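Local coordinates for protein BONZAI 1 (Arabidopsis thaliana, PDB 6KXT), which negatively regulates cell death and defence responses in plants and binds phospholipids in a calcium-dependent manner, here represented by its second C2 domain, at residues 33-38 against 92-97; 37-42 against 47-52; 54-57 against 63-66. One frame throughout, in Å; residues are numbered along the deposited sequence. Where two conformers were deposited one is given.

Interaction 1 of 3, residues 33-38 against 92-97; sequences DPFLVV and GKHSLI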
ATOM      1  N   ASP A  33       5.295 -14.659  -3.270  1.00 16.54           N
ATOM      2  CA  ASP A  33       4.093 -14.830  -2.429  0.60 16.13           C
ATOM      3  C   ASP A  33       3.783 -13.483  -1.794  1.00 14.96           C
ATOM      4  O   ASP A  33       4.181 -13.216  -0.667  1.00 16.92           O
ATOM      5  CB  ASP A  33       4.330 -15.870  -1.343  0.60 16.01           C
ATOM      6  CG  ASP A  33       4.799 -17.192  -1.922  0.60 17.77           C
ATOM      7  OD1 ASP A  33       4.075 -17.744  -2.762  0.60 16.50           O
ATOM      8  OD2 ASP A  33       5.892 -17.685  -1.476  0.60 22.20           O
ATOM      9  N   PRO A  34       3.124 -12.569  -2.540  1.00 15.49           N
ATOM     10  CA  PRO A  34       3.073 -11.194  -2.108  1.00 13.72           C
ATOM     11  C   PRO A  34       1.989 -10.867  -1.073  1.00 14.16           C
ATOM     12  O   PRO A  34       0.946 -11.471  -1.019  1.00 15.24           O
ATOM     13  CB  PRO A  34       2.735 -10.446  -3.403  1.00 13.71           C
ATOM     14  CG  PRO A  34       1.912 -11.426  -4.177  1.00 15.17           C
ATOM     15  CD  PRO A  34       2.542 -12.768  -3.856  1.00 16.61           C
ATOM     16  N   PHE A  35       2.340  -9.881  -0.282  1.00 13.58           N
ATOM     17  CA  PHE A  35       1.448  -9.171   0.637  1.00 12.99           C
ATOM     18  C   PHE A  35       1.864  -7.706   0.653  1.00 12.06           C
ATOM     19  O   PHE A  35       2.976  -7.321   0.195  1.00 14.10           O
ATOM     20  CB  PHE A  35       1.520  -9.810   2.040  1.00 14.40           C
ATOM     21  CG  PHE A  35       2.798  -9.675   2.815  1.00 17.07           C
ATOM     22  CD1 PHE A  35       3.904 -10.441   2.498  1.00 17.26           C
ATOM     23  CD2 PHE A  35       2.929  -8.752   3.844  1.00 18.72           C
ATOM     24  CE1 PHE A  35       5.091 -10.320   3.196  1.00 17.69           C
ATOM     25  CE2 PHE A  35       4.107  -8.661   4.586  1.00 20.72           C
ATOM     26  CZ  PHE A  35       5.189  -9.434   4.246  1.00 18.21           C
ATOM     27  N   LEU A  36       0.902  -6.888   1.117  1.00 12.87           N
ATOM     28  CA  LEU A  36       1.147  -5.432   1.259  0.60 14.20           C
ATOM     29  C   LEU A  36       1.173  -5.049   2.734  1.00 16.02           C
ATOM     30  O   LEU A  36       0.404  -5.615   3.545  1.00 16.98           O
ATOM     31  CB  LEU A  36       0.071  -4.557   0.598  0.60 13.81           C
ATOM     32  CG  LEU A  36      -0.200  -4.784  -0.870  0.60 12.84           C
ATOM     33  CD1 LEU A  36      -1.295  -3.829  -1.345  0.60 15.37           C
ATOM     34  CD2 LEU A  36       1.058  -4.599  -1.665  0.60 15.72           C
ATOM     35  N   VAL A  37       2.009  -4.100   3.067  1.00 14.36           N
ATOM     36  CA  VAL A  37       2.036  -3.465   4.403  1.00 14.48           C
ATOM     37  C   VAL A  37       1.874  -1.966   4.167  1.00 15.80           C
ATOM     38  O   VAL A  37       2.573  -1.365   3.348  1.00 14.30           O
ATOM     39  CB  VAL A  37       3.355  -3.765   5.131  1.00 17.53           C
ATOM     40  CG1 VAL A  37       3.397  -3.018   6.442  1.00 16.89           C
ATOM     41  CG2 VAL A  37       3.526  -5.278   5.291  1.00 18.72           C
ATOM     42  N   VAL A  38       0.925  -1.365   4.883  1.00 14.69           N
ATOM     43  CA  VAL A  38       0.747   0.105   4.934  1.00 13.80           C
ATOM     44  C   VAL A  38       1.355   0.610   6.222  1.00 13.78           C
ATOM     45  O   VAL A  38       1.058   0.019   7.276  1.00 14.39           O
ATOM     46  CB  VAL A  38      -0.731   0.471   4.839  1.00 14.91           C
ATOM     47  CG1 VAL A  38      -0.901   1.964   4.847  1.00 16.03           C
ATOM     48  CG2 VAL A  38      -1.345  -0.085   3.570  1.00 16.83           C
ATOM     49  N   GLY A  92      11.112 -16.145   7.390  1.00 40.70           N
ATOM     50  CA  GLY A  92      10.682 -14.933   8.103  1.00 34.11           C
ATOM     51  C   GLY A  92      11.385 -13.665   7.653  1.00 38.46           C
ATOM     52  O   GLY A  92      11.009 -12.626   8.185  1.00 37.53           O
ATOM     53  N   LYS A  93      12.373 -13.724   6.747  1.00 37.31           N
ATOM     54  CA  LYS A  93      12.986 -12.499   6.172  1.00 38.26           C
ATOM     55  C   LYS A  93      12.383 -12.265   4.779  1.00 25.59           C
ATOM     56  O   LYS A  93      12.784 -12.916   3.793  1.00 29.54           O
ATOM     57  CB  LYS A  93      14.514 -12.497   6.123  1.00 43.54           C
ATOM     58  CG  LYS A  93      15.086 -11.086   5.994  1.00 49.21           C
ATOM     59  CD  LYS A  93      16.576 -10.973   6.285  1.00 64.63           C
ATOM     60  CE  LYS A  93      17.067  -9.539   6.347  1.00 75.67           C
ATOM     61  NZ  LYS A  93      18.503  -9.452   6.721  1.00 67.55           N
ATOM     62  N   HIS A  94      11.394 -11.390   4.770  1.00 29.36           N
ATOM     63  CA  HIS A  94      10.551 -11.116   3.590  1.00 23.95           C
ATOM     64  C   HIS A  94      11.277 -10.156   2.668  1.00 29.85           C
ATOM     65  O   HIS A  94      11.692  -9.073   3.122  1.00 37.97           O
ATOM     66  CB  HIS A  94       9.208 -10.582   4.058  1.00 23.42           C
ATOM     67  CG  HIS A  94       8.621 -11.432   5.138  1.00 22.91           C
ATOM     68  ND1 HIS A  94       8.526 -12.808   4.998  1.00 24.32           N
ATOM     69  CD2 HIS A  94       8.055 -11.135   6.333  1.00 23.69           C
ATOM     70  CE1 HIS A  94       7.972 -13.329   6.071  1.00 26.41           C
ATOM     71  NE2 HIS A  94       7.629 -12.330   6.883  1.00 24.41           N
ATOM     72  N   SER A  95      11.281 -10.461   1.379  1.00 21.36           N
ATOM     73  CA  SER A  95      12.038  -9.604   0.437  0.60 19.67           C
ATOM     74  C   SER A  95      11.149  -8.535  -0.176  1.00 18.36           C
ATOM     75  O   SER A  95       9.957  -8.773  -0.404  1.00 20.53           O
ATOM     76  CB  SER A  95      12.730 -10.369  -0.609  0.60 20.66           C
ATOM     77  OG  SER A  95      11.837 -11.227  -1.287  0.60 26.05           O
ATOM     78  N   LEU A  96      11.736  -7.374  -0.363  1.00 17.07           N
ATOM     79  CA  LEU A  96      11.023  -6.216  -0.943  1.00 16.15           C
ATOM     80  C   LEU A  96      10.765  -6.431  -2.426  1.00 15.22           C
ATOM     81  O   LEU A  96      11.725  -6.686  -3.195  1.00 18.42           O
ATOM     82  CB  LEU A  96      11.847  -4.957  -0.717  1.00 17.01           C
ATOM     83  CG  LEU A  96      11.185  -3.654  -1.150  1.00 17.26           C
ATOM     84  CD1 LEU A  96       9.873  -3.419  -0.425  1.00 17.92           C
ATOM     85  CD2 LEU A  96      12.156  -2.513  -0.915  1.00 19.85           C
ATOM     86  N   ILE A  97       9.503  -6.309  -2.807  1.00 14.51           N
ATOM     87  CA  ILE A  97       9.080  -6.303  -4.225  1.00 14.78           C
ATOM     88  C   ILE A  97       8.973  -4.864  -4.724  1.00 13.90           C
ATOM     89  O   ILE A  97       9.439  -4.612  -5.837  1.00 15.57           O
ATOM     90  CB  ILE A  97       7.787  -7.120  -4.389  1.00 14.55           C
ATOM     91  CG1 ILE A  97       7.947  -8.620  -4.013  1.00 14.94           C
ATOM     92  CG2 ILE A  97       7.228  -6.899  -5.785  1.00 14.09           C
ATOM     93  CD1 ILE A  97       6.632  -9.379  -3.901  1.00 15.68           C
TER
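Phe35 and His94 form the tighter half of this contact, a T-shaped pair in which the edge of the phenyl ring is directed at one face of the imidazole. The evidence is a centroid separation of 5.5 Å with ring planes 86° apart, and a closest approach of 3.9 Å between Phe35 CZ and His94 CD2. CG of Phe35 sits between its backbone N and carbonyl carbon (chi1 68°), and this torsion swings the ring out from the strand toward the histidine. The opposite face of the imidazole is covered by Gly92 O, 3.6 Å above the plane and over its centre, which leaves the ring sandwiched between a carbonyl and an aromatic edge. Its rotation is further fixed by a hydrogen bond from the backbone amide of Asn89 to His94 ND1, and the ring also stacks with Phe88.

The other half is looser. Pro34 and Ile97 meet through one carbon pair, CB of Pro34 and CD1 of Ile97, 4.1 Å apart; the isoleucine chain runs out extended (chi2 168°) to reach it. No hydrogen bond crosses between the segments, only 138 Å² is buried, and Lys93 and Leu96 remain exposed at the surface while Pro34 and Phe35 are buried. The closest CA atoms, those of Pro34 and Ile97, are 8.0 Å apart, too far for paired neighbours: strand 81-87 lies between, with Ser86 bonded to Phe35 through the backbone. Side chains therefore reach across an intervening strand at one end of a four-stranded antiparallel sheet. Asp33, Asp87 and Asn89 gather beside it, an arrangement consistent with the calcium-binding loops at the tip of a C2 beta sandwich.

Interaction 2 of 3, residues 37-42 against 47-52; sequences VVSKIV and PIPVSK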
ATOM      1  N   VAL A  37       2.009  -4.100   3.067  1.00 14.36           N
ATOM      2  CA  VAL A  37       2.036  -3.465   4.403  1.00 14.48           C
ATOM      3  C   VAL A  37       1.874  -1.966   4.167  1.00 15.80           C
ATOM      4  O   VAL A  37       2.573  -1.365   3.348  1.00 14.30           O
ATOM      5  CB  VAL A  37       3.355  -3.765   5.131  1.00 17.53           C
ATOM      6  CG1 VAL A  37       3.397  -3.018   6.442  1.00 16.89           C
ATOM      7  CG2 VAL A  37       3.526  -5.278   5.291  1.00 18.72           C
ATOM      8  N   VAL A  38       0.925  -1.365   4.883  1.00 14.69           N
ATOM      9  CA  VAL A  38       0.747   0.105   4.934  1.00 13.80           C
ATOM     10  C   VAL A  38       1.355   0.610   6.222  1.00 13.78           C
ATOM     11  O   VAL A  38       1.058   0.019   7.276  1.00 14.39           O
ATOM     12  CB  VAL A  38      -0.731   0.471   4.839  1.00 14.91           C
ATOM     13  CG1 VAL A  38      -0.901   1.964   4.847  1.00 16.03           C
ATOM     14  CG2 VAL A  38      -1.345  -0.085   3.570  1.00 16.83           C
ATOM     15  N   SER A  39       2.216   1.600   6.129  1.00 13.69           N
ATOM     16  CA  SER A  39       2.939   2.118   7.320  1.00 13.70           C
ATOM     17  C   SER A  39       2.836   3.636   7.391  1.00 13.50           C
ATOM     18  O   SER A  39       2.938   4.391   6.407  1.00 14.53           O
ATOM     19  CB  SER A  39       4.402   1.682   7.327  1.00 14.95           C
ATOM     20  OG  SER A  39       4.472   0.296   7.192  1.00 16.44           O
ATOM     21  N   LYS A  40       2.670   4.117   8.635  1.00 16.85           N
ATOM     22  CA  LYS A  40       2.596   5.554   8.961  0.70 18.01           C
ATOM     23  C   LYS A  40       3.990   6.148   9.145  1.00 15.88           C
ATOM     24  O   LYS A  40       4.817   5.528   9.797  1.00 17.76           O
ATOM     25  CB  LYS A  40       1.724   5.709  10.207  0.70 19.29           C
ATOM     26  CG  LYS A  40       1.478   7.141  10.667  0.70 20.51           C
ATOM     27  CD  LYS A  40       0.845   7.163  12.048  0.70 24.87           C
ATOM     28  CE  LYS A  40       0.156   8.465  12.392  0.70 29.74           C
ATOM     29  NZ  LYS A  40       0.998   9.637  12.070  0.70 27.82           N
ATOM     30  N   ILE A  41       4.242   7.272   8.524  1.00 17.94           N
ATOM     31  CA  ILE A  41       5.532   7.996   8.650  1.00 16.33           C
ATOM     32  C   ILE A  41       5.589   8.700  10.018  1.00 20.28           C
ATOM     33  O   ILE A  41       4.611   9.352  10.447  1.00 20.87           O
ATOM     34  CB  ILE A  41       5.705   8.957   7.476  1.00 18.82           C
ATOM     35  CG1 ILE A  41       5.876   8.127   6.191  1.00 19.07           C
ATOM     36  CG2 ILE A  41       6.912   9.867   7.728  1.00 20.18           C
ATOM     37  CD1 ILE A  41       5.759   8.860   4.884  1.00 21.18           C
ATOM     38  N   VAL A  42       6.739   8.588  10.683  1.00 19.88           N
ATOM     39  CA  VAL A  42       6.961   9.221  12.011  1.00 19.65           C
ATOM     40  C   VAL A  42       8.324   9.888  12.024  1.00 18.95           C
ATOM     41  O   VAL A  42       9.317   9.339  11.514  1.00 21.79           O
ATOM     42  CB  VAL A  42       6.808   8.185  13.121  1.00 20.22           C
ATOM     43  CG1 VAL A  42       7.823   7.083  12.963  1.00 19.90           C
ATOM     44  CG2 VAL A  42       6.953   8.846  14.498  1.00 22.40           C
ATOM     45  N   PRO A  47       8.992   3.869   9.428  1.00 15.80           N
ATOM     46  CA  PRO A  47       7.532   3.835   9.295  1.00 16.69           C
ATOM     47  C   PRO A  47       6.925   2.719  10.131  1.00 15.83           C
ATOM     48  O   PRO A  47       7.436   1.594  10.207  1.00 18.30           O
ATOM     49  CB  PRO A  47       7.315   3.673   7.800  1.00 15.79           C
ATOM     50  CG  PRO A  47       8.501   4.364   7.215  1.00 16.11           C
ATOM     51  CD  PRO A  47       9.670   4.020   8.135  1.00 18.23           C
ATOM     52  N   ILE A  48       5.769   3.029  10.699  0.60 17.22           N
ATOM     53  CA  ILE A  48       5.067   2.153  11.659  0.60 18.51           C
ATOM     54  C   ILE A  48       4.019   1.324  10.914  0.60 19.40           C
ATOM     55  O   ILE A  48       3.019   1.858  10.429  0.60 17.79           O
ATOM     56  CB  ILE A  48       4.419   3.048  12.738  0.60 19.66           C
ATOM     57  CG1 ILE A  48       5.419   3.972  13.454  0.60 21.81           C
ATOM     58  CG2 ILE A  48       3.667   2.148  13.678  0.60 19.22           C
ATOM     59  CD1 ILE A  48       4.815   5.224  14.059  0.60 22.28           C
ATOM     60  N   PRO A  49       4.121  -0.011  10.793  1.00 18.92           N
ATOM     61  CA  PRO A  49       3.072  -0.786  10.136  0.70 19.33           C
ATOM     62  C   PRO A  49       1.717  -0.603  10.832  1.00 17.46           C
ATOM     63  O   PRO A  49       1.648  -0.733  12.045  1.00 22.04           O
ATOM     64  CB  PRO A  49       3.563  -2.232  10.235  0.70 20.91           C
ATOM     65  CG  PRO A  49       5.053  -2.068  10.307  0.70 23.53           C
ATOM     66  CD  PRO A  49       5.247  -0.870  11.208  0.70 22.79           C
ATOM     67  N   VAL A  50       0.690  -0.292  10.065  1.00 17.55           N
ATOM     68  CA  VAL A  50      -0.693  -0.071  10.601  1.00 18.96           C
ATOM     69  C   VAL A  50      -1.678  -1.029   9.965  1.00 19.69           C
ATOM     70  O   VAL A  50      -2.750  -1.250  10.548  1.00 21.34           O
ATOM     71  CB  VAL A  50      -1.132   1.395  10.432  1.00 18.85           C
ATOM     72  CG1 VAL A  50      -0.317   2.341  11.312  1.00 20.87           C
ATOM     73  CG2 VAL A  50      -1.126   1.895   8.994  1.00 18.45           C
ATOM     74  N   SER A  51      -1.356  -1.607   8.803  1.00 17.65           N
ATOM     75  CA  SER A  51      -2.243  -2.556   8.139  1.00 17.66           C
ATOM     76  C   SER A  51      -1.404  -3.509   7.286  1.00 15.97           C
ATOM     77  O   SER A  51      -0.392  -3.082   6.737  1.00 18.44           O
ATOM     78  CB  SER A  51      -3.227  -1.822   7.319  1.00 23.15           C
ATOM     79  OG  SER A  51      -4.186  -2.731   6.860  1.00 30.59           O
ATOM     80  N   LYS A  52      -1.780  -4.762   7.227  1.00 18.58           N
ATOM     81  CA  LYS A  52      -1.156  -5.697   6.272  0.60 18.94           C
ATOM     82  C   LYS A  52      -2.237  -6.575   5.662  1.00 20.01           C
ATOM     83  O   LYS A  52      -3.278  -6.862   6.302  1.00 25.02           O
ATOM     84  CB  LYS A  52      -0.036  -6.509   6.912  0.60 23.62           C
ATOM     85  CG  LYS A  52      -0.472  -7.450   8.022  0.60 28.71           C
ATOM     86  CD  LYS A  52       0.661  -8.342   8.498  0.60 36.63           C
ATOM     87  CE  LYS A  52       0.263  -9.274   9.620  0.60 36.01           C
ATOM     88  NZ  LYS A  52      -1.038  -9.932   9.356  0.60 40.56           N
TER
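Peptide planes, not aromatic rings, are the flat groups joining Val38 and Lys40 to Ser51, Val50 and Ile48: Val50 N meets the Val38 carbonyl in its plane, whereas Lys40 N lies 36° out of the plane of the Ile48 carbonyl, above it. The motif is a beta hairpin with a classic bulge, Val50 and Ser51 both facing Val38. Val38 O accepts twice, from Val50 N at 2.8 Å and, longer, from Ser51 N at 3.3 Å. Between Val38 and Ser39 the register slips by one residue, and the strand directions diverge to 132°.

On one face, Val37 and Pro49 lie side by side, CG1 of the valine 3.9 Å from CB of the proline. Pro49 belongs to a non-hydrogen-bonded pair with Ser39, a place where its missing N-H costs the hairpin no bond. On the other face are Val38, Lys40, Ile48 and Ser51; Ser51 also touches Val67 and Leu69 of strand 67-70, in the second sheet. Near the turn, Ile48 CD1 packs 3.7 Å from Val42 CB. At the bulge, Val50 CG2 hangs between its own N and carbonyl carbon, 3.4 Å from Val38 O.

Interaction 3 of 3, residues 54-57 against 63-66; sequences EVRK and IWKP. With SO4 (sulfate ion), chain D.
Neither backbone forms a regular strand where Glu54 faces Trp64: their CA atoms, the nearest across the contact, are 7.2 Å apart. The glutamate therefore does the bridging. With CG between its own N and carbonyl carbon (chi1 72°) and a bend at chi2, its OE2 takes the Lys65 backbone N-H on the syn lone pair, 2.9 Å away and almost straight at 173°. A water donates to both Glu54 OE1 (2.7 Å) and Lys65 O (2.9 Å), a second link between the segments. The carboxylate carbon itself lies at the edge of the Trp64 ring.

Arg56 comes over a face of that indole: its CD stands 3.9 Å from the centroid of the five-membered ring of Trp64, a CH-pi contact, with the guanidinium turned 89° to the ring. Ile63 O lies over one guanidinium face, while NE makes a salt bridge to Asp59. At the edge, Arg56 NH2 bonds sulfate O2 at 2.9 Å and NH1 bonds sulfate O1. Without CD and the guanidinium, an alanine here would probably uncover one indole face and cost Asp59 this salt bridge. The sulfate, probably from the crystallisation liquor, suggests a surface spot able to hold an anion, not a natural ligand.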
ATOM      1  N   GLU A  54      -3.346 -10.299   3.872  1.00 16.90           N
ATOM      2  CA  GLU A  54      -2.990 -11.729   3.775  1.00 17.65           C
ATOM      3  C   GLU A  54      -1.954 -11.922   2.661  1.00 17.78           C
ATOM      4  O   GLU A  54      -1.819 -11.087   1.742  1.00 16.07           O
ATOM      5  CB  GLU A  54      -4.233 -12.556   3.521  1.00 16.47           C
ATOM      6  CG  GLU A  54      -4.811 -12.404   2.126  1.00 16.82           C
ATOM      7  CD  GLU A  54      -5.678 -11.164   1.884  1.00 16.23           C
ATOM      8  OE1 GLU A  54      -5.922 -10.399   2.833  1.00 16.79           O
ATOM      9  OE2 GLU A  54      -6.106 -10.978   0.719  1.00 17.82           O
ATOM     10  N   VAL A  55      -1.233 -13.023   2.765  1.00 18.30           N
ATOM     11  CA  VAL A  55      -0.295 -13.508   1.729  1.00 16.13           C
ATOM     12  C   VAL A  55      -1.071 -14.220   0.645  1.00 17.45           C
ATOM     13  O   VAL A  55      -1.958 -15.021   0.959  1.00 19.68           O
ATOM     14  CB  VAL A  55       0.757 -14.429   2.361  1.00 18.66           C
ATOM     15  CG1 VAL A  55       1.694 -14.975   1.317  1.00 18.41           C
ATOM     16  CG2 VAL A  55       1.539 -13.662   3.415  1.00 19.17           C
ATOM     17  N   ARG A  56      -0.778 -13.912  -0.613  1.00 16.92           N
ATOM     18  CA  ARG A  56      -1.332 -14.683  -1.740  1.00 15.68           C
ATOM     19  C   ARG A  56      -0.192 -15.474  -2.353  1.00 18.77           C
ATOM     20  O   ARG A  56       0.650 -14.890  -3.042  1.00 23.32           O
ATOM     21  CB  ARG A  56      -2.049 -13.819  -2.776  1.00 16.58           C
ATOM     22  CG  ARG A  56      -3.293 -13.159  -2.220  1.00 14.57           C
ATOM     23  CD  ARG A  56      -3.938 -12.212  -3.207  1.00 15.90           C
ATOM     24  NE  ARG A  56      -4.261 -12.872  -4.462  1.00 17.02           N
ATOM     25  CZ  ARG A  56      -5.365 -13.615  -4.722  1.00 17.21           C
ATOM     26  NH1 ARG A  56      -6.351 -13.704  -3.851  1.00 19.51           N
ATOM     27  NH2 ARG A  56      -5.430 -14.212  -5.906  1.00 18.09           N
ATOM     28  N   LYS A  57      -0.261 -16.789  -2.255  1.00 17.89           N
ATOM     29  CA  LYS A  57       0.854 -17.629  -2.748  1.00 19.59           C
ATOM     30  C   LYS A  57       0.953 -17.607  -4.280  1.00 14.57           C
ATOM     31  O   LYS A  57      -0.069 -17.758  -4.945  1.00 18.08           O
ATOM     32  CB  LYS A  57       0.640 -19.065  -2.226  1.00 24.41           C
ATOM     33  CG  LYS A  57       0.786 -19.288  -0.728  1.00 31.00           C
ATOM     34  CD  LYS A  57       2.221 -19.417  -0.320  1.00 38.25           C
ATOM     35  CE  LYS A  57       2.904 -20.644  -0.916  1.00 38.54           C
ATOM     36  NZ  LYS A  57       4.385 -20.525  -0.914  1.00 33.17           N
ATOM     37  N   ILE A  63      -4.960  -9.644  -6.114  1.00 15.18           N
ATOM     38  CA  ILE A  63      -6.065  -8.756  -5.630  1.00 14.87           C
ATOM     39  C   ILE A  63      -6.353  -9.181  -4.208  1.00 15.85           C
ATOM     40  O   ILE A  63      -6.652 -10.355  -3.977  1.00 17.52           O
ATOM     41  CB  ILE A  63      -7.322  -8.843  -6.501  1.00 17.21           C
ATOM     42  CG1 ILE A  63      -7.068  -8.513  -7.972  1.00 20.52           C
ATOM     43  CG2 ILE A  63      -8.395  -7.944  -5.890  1.00 19.98           C
ATOM     44  CD1 ILE A  63      -8.192  -8.924  -8.935  1.00 26.71           C
ATOM     45  N   TRP A  64      -6.190  -8.296  -3.218  1.00 14.56           N
ATOM     46  CA  TRP A  64      -6.305  -8.717  -1.812  1.00 13.69           C
ATOM     47  C   TRP A  64      -7.701  -8.404  -1.271  1.00 14.89           C
ATOM     48  O   TRP A  64      -8.427  -7.576  -1.887  1.00 16.75           O
ATOM     49  CB  TRP A  64      -5.209  -8.049  -0.952  1.00 14.46           C
ATOM     50  CG  TRP A  64      -3.827  -8.571  -1.179  1.00 14.28           C
ATOM     51  CD1 TRP A  64      -3.276  -9.707  -0.655  1.00 16.14           C
ATOM     52  CD2 TRP A  64      -2.815  -7.941  -1.976  1.00 12.85           C
ATOM     53  NE1 TRP A  64      -1.986  -9.810  -1.088  1.00 14.34           N
ATOM     54  CE2 TRP A  64      -1.663  -8.758  -1.904  1.00 14.74           C
ATOM     55  CE3 TRP A  64      -2.770  -6.804  -2.800  1.00 15.03           C
ATOM     56  CZ2 TRP A  64      -0.463  -8.391  -2.504  1.00 12.68           C
ATOM     57  CZ3 TRP A  64      -1.580  -6.450  -3.416  1.00 15.59           C
ATOM     58  CH2 TRP A  64      -0.447  -7.244  -3.287  1.00 14.97           C
ATOM     59  N   LYS A  65      -8.000  -9.003  -0.142  1.00 15.45           N
ATOM     60  CA  LYS A  65      -9.236  -8.670   0.613  1.00 15.82           C
ATOM     61  C   LYS A  65      -9.108  -7.223   1.055  1.00 16.57           C
ATOM     62  O   LYS A  65      -8.009  -6.658   1.189  1.00 17.01           O
ATOM     63  CB  LYS A  65      -9.407  -9.634   1.785  1.00 17.69           C
ATOM     64  CG  LYS A  65      -9.625 -11.088   1.396  1.00 21.75           C
ATOM     65  CD  LYS A  65      -9.702 -12.009   2.580  1.00 32.25           C
ATOM     66  CE  LYS A  65      -9.925 -13.444   2.150  1.00 43.04           C
ATOM     67  NZ  LYS A  65     -10.228 -14.301   3.318  1.00 54.48           N
ATOM     68  N   PRO A  66     -10.251  -6.573   1.328  1.00 16.50           N
ATOM     69  CA  PRO A  66     -10.208  -5.195   1.752  1.00 17.67           C
ATOM     70  C   PRO A  66      -9.422  -4.992   3.042  1.00 16.14           C
ATOM     71  O   PRO A  66      -9.402  -5.828   3.954  1.00 18.79           O
ATOM     72  CB  PRO A  66     -11.664  -4.778   1.997  1.00 18.91           C
ATOM     73  CG  PRO A  66     -12.506  -5.917   1.440  1.00 22.09           C
ATOM     74  CD  PRO A  66     -11.622  -7.094   1.120  1.00 17.12           C
TER
HETATM   75  S   SO4 D 303      -8.700 -15.550  -6.552  1.00 26.28           S
HETATM   76  O1  SO4 D 303      -8.640 -14.433  -5.689  1.00 28.72           O
HETATM   77  O2  SO4 D 303      -7.509 -15.707  -7.325  1.00 27.87           O
HETATM   78  O3  SO4 D 303      -9.814 -15.264  -7.438  1.00 26.42           O
HETATM   79  O4  SO4 D 303      -8.935 -16.778  -5.805  1.00 39.13           O
HETATM   80  O   HOH W   1      -6.229  -7.735   3.139  1.00 18.09           O

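How the interactions relate
Interactions 1 and 2 both use strand 34-40 and share Val37 and Val38, but draw on it differently: 37-42/47-52 is mostly surface backbone pairing with the edge strand beside it, whereas 33-38/92-97 is partly buried and relies on side chains alone. Interaction 3, a surface contact between two irregular segments, adds the charged chemistry that the others lack. It falls within the sequence enclosed by interaction 1 and touches it directly, since the Leu36 side chain packs on Trp64 and Arg56 N lies close to Pro34 O. Interactions 2 and 3 merely adjoin in sequence, their centres about 17 Å apart.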